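PDB 2XDH: cohesin from Archaeoglobus fulgidus, which probably serves as a non-cellulosomal adhesion module that recognises dockerin domains, within a larger protein that may bind carbohydrates and hydrolyse glycosidic bonds. Local coordinates for residues S38-N41 with V42-V45. Sequence-based numbering, arbitrary orientation. Where two conformers were deposited one is given.
Sequences SYPN and VLEV
Y39 and V45 meet at about a right angle: methyl CG2 of V45 sits over one face of the phenol ring, 4.0 Å from the ring centroid and displaced toward the hydroxyl end, where its nearest ring atom is CZ of Y39 at 3.7 Å. This is a CH-pi contact, 23° off the ring normal. The edge of the same ring meets backbone, CE1 of Y39 lying 3.6 Å from the carbonyl O of L43. With chi1 at 59°, CG of Y39 is held between its own backbone N and carbonyl carbon, which swings the ring toward the V42-V45 segment. F89 also meets the ring, its plane turned about 50°, and L125 and I68 touch the Y39 side chain, so this part is closely packed in the interior. A water bridges the tyrosine hydroxyl and the strand, 2.9 Å from OH of Y39 and accepting from N of V45; the same hydroxyl makes a weak hydrogen bond with O of G65. A type I beta turn from P40 to L43 bends the chain between strand 17-38 and strand 43-50, which do not pair with each other in the beta-sandwich of the cohesin domain. The turn's closing hydrogen bond runs from N of L43 to O of P40, 3.0 Å. The pyrrolidine of P40 and the side chain of L43 lie side by side, pointing the same way, CG of P40 4.0 Å from CG of L43. CG2 of V42 adds to this apolar patch, 3.9 Å from CB of P40. The outer side is looser and polar. N41, at the exposed corner, points its CB away from the V42-V45 segment, and its OD1 accepts a hydrogen bond from ND2 of N66.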
loop_
_atom_site.group_PDB
_atom_site.type_symbol
_atom_site.label_atom_id
_atom_site.label_comp_id
_atom_site.label_asym_id
_atom_site.label_seq_id
_atom_site.Cartn_x
_atom_site.Cartn_y
_atom_site.Cartn_z
ATOM N N SER A 38 15.480 20.028 -17.643
ATOM C CA SER A 38 16.148 20.848 -18.644
ATOM C C SER A 38 15.161 21.886 -19.150
ATOM O O SER A 38 13.970 21.608 -19.260
ATOM C CB SER A 38 16.666 19.992 -19.803
ATOM O OG SER A 38 17.698 19.126 -19.369
ATOM N N TYR A 39 15.656 23.081 -19.452
ATOM C CA TYR A 39 14.793 24.154 -19.924
ATOM C C TYR A 39 15.391 24.881 -21.129
ATOM O O TYR A 39 16.603 24.874 -21.317
ATOM C CB TYR A 39 14.525 25.133 -18.782
ATOM C CG TYR A 39 15.775 25.744 -18.209
ATOM C CD1 TYR A 39 16.237 26.974 -18.656
ATOM C CD2 TYR A 39 16.498 25.095 -17.215
ATOM C CE1 TYR A 39 17.388 27.543 -18.129
ATOM C CE2 TYR A 39 17.652 25.656 -16.681
ATOM C CZ TYR A 39 18.088 26.882 -17.148
ATOM O OH TYR A 39 19.227 27.455 -16.626
ATOM N N PRO A 40 14.537 25.506 -21.953
ATOM C CA PRO A 40 14.986 26.176 -23.185
ATOM C C PRO A 40 15.774 27.467 -22.958
ATOM O O PRO A 40 15.673 28.080 -21.893
ATOM C CB PRO A 40 13.675 26.488 -23.914
ATOM C CG PRO A 40 12.632 26.525 -22.832
ATOM C CD PRO A 40 13.072 25.523 -21.806
ATOM N N ASN A 41 16.538 27.871 -23.976
ATOM C CA ASN A 41 17.335 29.099 -23.943
ATOM C C ASN A 41 16.513 30.361 -23.745
ATOM O O ASN A 41 17.023 31.373 -23.273
ATOM C CB ASN A 41 18.140 29.254 -25.237
ATOM C CG ASN A 41 19.356 28.365 -25.274
ATOM O OD1 ASN A 41 19.946 28.060 -24.238
ATOM N ND2 ASN A 41 19.744 27.941 -26.472
ATOM N N VAL A 42 15.239 30.310 -24.127
ATOM C CA VAL A 42 14.365 31.466 -23.985
ATOM C C VAL A 42 13.967 31.708 -22.537
ATOM O O VAL A 42 13.373 32.738 -22.219
ATOM C CB VAL A 42 13.096 31.346 -24.854
ATOM C CG1 VAL A 42 13.459 31.427 -26.328
ATOM C CG2 VAL A 42 12.353 30.057 -24.545
ATOM N N LEU A 43 14.287 30.754 -21.663
ATOM C CA LEU A 43 13.989 30.901 -20.245
ATOM C C LEU A 43 15.247 31.094 -19.400
ATOM O O LEU A 43 16.326 30.594 -19.721
ATOM C CB LEU A 43 13.185 29.707 -19.731
ATOM C CG LEU A 43 11.788 29.512 -20.326
ATOM C CD1 LEU A 43 11.068 28.370 -19.610
ATOM C CD2 LEU A 43 10.969 30.781 -20.228
ATOM N N GLU A 44 15.091 31.827 -18.309
ATOM C CA GLU A 44 16.177 32.042 -17.377
ATOM C C GLU A 44 15.664 31.822 -15.971
ATOM O O GLU A 44 14.628 32.366 -15.595
ATOM C CB GLU A 44 16.708 33.469 -17.514
ATOM C CG GLU A 44 17.408 33.964 -16.281
ATOM C CD GLU A 44 18.062 35.296 -16.516
ATOM O OE1 GLU A 44 18.260 35.639 -17.704
ATOM O OE2 GLU A 44 18.365 35.994 -15.525
ATOM N N VAL A 45 16.387 31.024 -15.196
ATOM C CA VAL A 45 15.935 30.648 -13.862
ATOM C C VAL A 45 16.174 31.774 -12.860
ATOM O O VAL A 45 17.299 32.261 -12.723
ATOM C CB VAL A 45 16.631 29.359 -13.377
ATOM C CG1 VAL A 45 16.312 29.089 -11.905
ATOM C CG2 VAL A 45 16.219 28.174 -14.246
HETATM O O HOH W 1 18.927 30.264 -15.914
#